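Local atomic coordinates of zona pellucida sperm-binding protein 1,Zona pellucida sperm-binding protein 1 (Gallus gallus, PDB entry 6GF7), a protein that is a glycoprotein of the egg's extracellular coat involved in fertilization, of which this piece is the N-terminal Ig-like domain. Residues T30-V35 / E88-S93. The protein carries 2 engineered substitutions. Numbering follows the deposited sequence.
Sequences TVHFKV and EEMLLS. With ZN (zinc ion), chain G; ZN (zinc ion), chain F.
Thr30 pairs with Met90 and His32 with Glu88, both as antiparallel hydrogen-bonded pairs, joining strand 30-36 to strand 80-90 in the Ig-like domain. Thr30 N donates to Met90 O (2.8 Å), and Met90 N returns a bond to Thr30 O; His32 and Glu88 exchange a second reciprocal pair. Between them Val31 faces Glu89 as a non-hydrogen-bonded pair, its side chain lying with that of Glu89 on the other side of the sheet, where Glu89 OE1 is hydrogen-bonded to Tyr100 OH.

On the face carrying Thr30, His32, Glu88 and Met90, the thioether covers one side of the imidazole: Met90 SD stands 3.9 Å from the His32 ring centroid, and the bend at chi3 (50°) carries CE over the same face. With an alanine here, both SD and CE are removed, which is likely to strip this face of the imidazole of its sulfur and methyl contacts, with zinc still holding ND1.

Two zinc ions extend the contact. His32 ND1 binds one at 2.1 Å, with Glu44 and two waters completing its ligands. Glu88 chelates the other through OE1 and OE2, and the extended Lys34 chain brings NZ to the same ion at 2.3 Å, with a water as a further ligand. Water 1, a ligand of the His32 zinc, donates to Glu88 OE1 (2.9 Å), linking the two sites. Zinc binding through Lys34 NZ is consistent with a neutral amine, so metal coordination probably takes the place of a simple lysine-glutamate ion pair.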
ATOM      1  N   THR A  30      15.877  -4.627 -15.297  1.00 69.78           N
ATOM      2  CA  THR A  30      15.320  -3.492 -14.579  1.00 63.83           C
ATOM      3  C   THR A  30      14.740  -3.959 -13.250  1.00 65.03           C
ATOM      4  O   THR A  30      14.591  -5.157 -12.987  1.00 57.30           O
ATOM      5  CB  THR A  30      14.251  -2.769 -15.403  1.00 58.51           C
ATOM      6  OG1 THR A  30      13.766  -1.642 -14.663  1.00 65.94           O
ATOM      7  CG2 THR A  30      13.095  -3.706 -15.718  1.00 51.19           C
ATOM      8  N   VAL A  31      14.412  -2.986 -12.405  1.00 58.55           N
ATOM      9  CA  VAL A  31      13.902  -3.232 -11.064  1.00 59.20           C
ATOM     10  C   VAL A  31      12.569  -2.516 -10.923  1.00 50.15           C
ATOM     11  O   VAL A  31      12.422  -1.365 -11.349  1.00 58.11           O
ATOM     12  CB  VAL A  31      14.894  -2.748  -9.981  1.00 61.58           C
ATOM     13  CG1 VAL A  31      14.347  -3.000  -8.582  1.00 57.55           C
ATOM     14  CG2 VAL A  31      16.252  -3.409 -10.154  1.00 62.08           C
ATOM     15  N   HIS A  32      11.597  -3.205 -10.345  1.00 55.57           N
ATOM     16  CA  HIS A  32      10.338  -2.608  -9.930  1.00 59.86           C
ATOM     17  C   HIS A  32      10.259  -2.688  -8.412  1.00 58.39           C
ATOM     18  O   HIS A  32      10.543  -3.740  -7.828  1.00 51.17           O
ATOM     19  CB  HIS A  32       9.146  -3.301 -10.585  1.00 54.56           C
ATOM     20  CG  HIS A  32       8.926  -2.894 -12.007  1.00 56.73           C
ATOM     21  ND1 HIS A  32       7.744  -3.128 -12.678  1.00 65.20           N
ATOM     22  CD2 HIS A  32       9.748  -2.286 -12.895  1.00 61.62           C
ATOM     23  CE1 HIS A  32       7.843  -2.670 -13.912  1.00 56.06           C
ATOM     24  NE2 HIS A  32       9.051  -2.159 -14.072  1.00 55.45           N
ATOM     25  N   PHE A  33       9.923  -1.574  -7.775  1.00 45.32           N
ATOM     26  CA  PHE A  33       9.861  -1.506  -6.325  1.00 49.30           C
ATOM     27  C   PHE A  33       8.433  -1.736  -5.837  1.00 54.91           C
ATOM     28  O   PHE A  33       7.469  -1.228  -6.420  1.00 46.84           O
ATOM     29  CB  PHE A  33      10.360  -0.151  -5.840  1.00 43.98           C
ATOM     30  CG  PHE A  33      11.801   0.108  -6.163  1.00 43.11           C
ATOM     31  CD1 PHE A  33      12.146   0.658  -7.384  1.00 38.11           C
ATOM     32  CD2 PHE A  33      12.808  -0.216  -5.274  1.00 44.93           C
ATOM     33  CE1 PHE A  33      13.462   0.907  -7.700  1.00 51.14           C
ATOM     34  CE2 PHE A  33      14.132   0.028  -5.587  1.00 45.59           C
ATOM     35  CZ  PHE A  33      14.459   0.588  -6.803  1.00 51.68           C
ATOM     36  N   LYS A  34       8.300  -2.486  -4.749  1.00 46.31           N
ATOM     37  CA  LYS A  34       7.011  -2.672  -4.101  1.00 48.70           C
ATOM     38  C   LYS A  34       7.170  -2.465  -2.603  1.00 51.93           C
ATOM     39  O   LYS A  34       8.066  -3.046  -1.984  1.00 55.19           O
ATOM     40  CB  LYS A  34       6.451  -4.073  -4.371  1.00 45.88           C
ATOM     41  CG  LYS A  34       6.072  -4.336  -5.802  1.00 61.40           C
ATOM     42  CD  LYS A  34       5.531  -5.747  -5.956  1.00 67.69           C
ATOM     43  CE  LYS A  34       5.169  -6.051  -7.398  1.00 56.39           C
ATOM     44  NZ  LYS A  34       4.642  -7.435  -7.535  1.00 91.68           N
ATOM     45  N   VAL A  35       6.282  -1.673  -2.022  1.00 45.74           N
ATOM     46  CA  VAL A  35       6.258  -1.466  -0.581  1.00 46.82           C
ATOM     47  C   VAL A  35       5.440  -2.577   0.050  1.00 47.71           C
ATOM     48  O   VAL A  35       4.388  -2.961  -0.474  1.00 62.25           O
ATOM     49  CB  VAL A  35       5.668  -0.086  -0.237  1.00 46.09           C
ATOM     50  CG1 VAL A  35       5.583   0.091   1.261  1.00 64.46           C
ATOM     51  CG2 VAL A  35       6.510   1.019  -0.844  1.00 52.86           C
ATOM     52  N   GLU A  88      12.048  -6.304  -7.218  1.00 67.11           N
ATOM     53  CA  GLU A  88      11.798  -7.320  -8.227  1.00 63.24           C
ATOM     54  C   GLU A  88      12.765  -7.059  -9.376  1.00 55.88           C
ATOM     55  O   GLU A  88      12.610  -6.079 -10.113  1.00 55.27           O
ATOM     56  CB  GLU A  88      10.337  -7.304  -8.669  1.00 64.14           C
ATOM     57  CG  GLU A  88       9.436  -8.057  -7.686  1.00 63.26           C
ATOM     58  CD  GLU A  88       8.015  -8.262  -8.188  1.00 89.92           C
ATOM     59  OE1 GLU A  88       7.558  -7.492  -9.061  1.00 96.20           O
ATOM     60  OE2 GLU A  88       7.347  -9.201  -7.702  1.00103.01           O
ATOM     61  N   GLU A  89      13.801  -7.895  -9.474  1.00 49.98           N
ATOM     62  CA  GLU A  89      14.688  -7.865 -10.632  1.00 69.93           C
ATOM     63  C   GLU A  89      13.958  -8.477 -11.818  1.00 63.66           C
ATOM     64  O   GLU A  89      13.478  -9.613 -11.740  1.00 62.37           O
ATOM     65  CB  GLU A  89      15.976  -8.629 -10.339  1.00 67.80           C
ATOM     66  CG  GLU A  89      17.120  -8.317 -11.293  1.00 60.93           C
ATOM     67  CD  GLU A  89      18.434  -8.965 -10.873  1.00 79.81           C
ATOM     68  OE1 GLU A  89      18.400  -9.922 -10.067  1.00 82.71           O
ATOM     69  OE2 GLU A  89      19.504  -8.516 -11.342  1.00 79.09           O
ATOM     70  N   MET A  90      13.867  -7.726 -12.915  1.00 60.24           N
ATOM     71  CA  MET A  90      13.010  -8.087 -14.034  1.00 60.12           C
ATOM     72  C   MET A  90      13.735  -7.969 -15.363  1.00 62.68           C
ATOM     73  O   MET A  90      14.541  -7.054 -15.570  1.00 56.75           O
ATOM     74  CB  MET A  90      11.775  -7.191 -14.092  1.00 63.92           C
ATOM     75  CG  MET A  90      10.603  -7.662 -13.275  1.00 70.84           C
ATOM     76  SD  MET A  90       9.294  -6.436 -13.386  1.00 81.25           S
ATOM     77  CE  MET A  90       9.199  -6.182 -15.154  1.00 66.38           C
ATOM     78  N   LEU A  91      13.422  -8.890 -16.266  1.00 67.91           N
ATOM     79  CA  LEU A  91      13.837  -8.743 -17.647  1.00 65.25           C
ATOM     80  C   LEU A  91      12.848  -7.822 -18.355  1.00 62.80           C
ATOM     81  O   LEU A  91      11.735  -7.588 -17.880  1.00 67.06           O
ATOM     82  CB  LEU A  91      13.903 -10.100 -18.348  1.00 63.97           C
ATOM     83  CG  LEU A  91      14.675 -11.242 -17.675  1.00 56.78           C
ATOM     84  CD1 LEU A  91      14.581 -12.491 -18.528  1.00 69.68           C
ATOM     85  CD2 LEU A  91      16.127 -10.879 -17.457  1.00 62.36           C
ATOM     86  N   LEU A  92      13.260  -7.301 -19.510  1.00 66.68           N
ATOM     87  CA  LEU A  92      12.383  -6.395 -20.241  1.00 54.01           C
ATOM     88  C   LEU A  92      11.131  -7.087 -20.766  1.00 58.63           C
ATOM     89  O   LEU A  92      10.208  -6.401 -21.216  1.00 66.35           O
ATOM     90  CB  LEU A  92      13.141  -5.733 -21.390  1.00 56.93           C
ATOM     91  CG  LEU A  92      14.426  -5.026 -20.962  1.00 57.77           C
ATOM     92  CD1 LEU A  92      15.028  -4.260 -22.126  1.00 68.88           C
ATOM     93  CD2 LEU A  92      14.182  -4.114 -19.769  1.00 61.59           C
ATOM     94  N   SER A  93      11.078  -8.418 -20.728  1.00 56.44           N
ATOM     95  CA  SER A  93       9.852  -9.124 -21.065  1.00 55.62           C
ATOM     96  C   SER A  93       8.809  -9.042 -19.960  1.00 68.22           C
ATOM     97  O   SER A  93       7.642  -9.364 -20.207  1.00 68.31           O
ATOM     98  CB  SER A  93      10.148 -10.591 -21.357  1.00 48.16           C
ATOM     99  OG  SER A  93      10.620 -11.247 -20.192  1.00 57.27           O
TER
HETATM  100 ZN    ZN G 205       5.752  -8.699  -9.096  0.70124.29          ZN
HETATM  101 ZN    ZN F 204       6.076  -4.058 -11.860  0.88 65.12          ZN
HETATM  102  O   HOH W   1       6.077  -6.095 -11.067  0.68 65.12           O
HETATM  103  O   HOH W   2       4.712  -3.326 -13.411  0.88 65.12           O
HETATM  104  O   HOH W   3       5.764 -10.772  -8.400  0.70103.01           O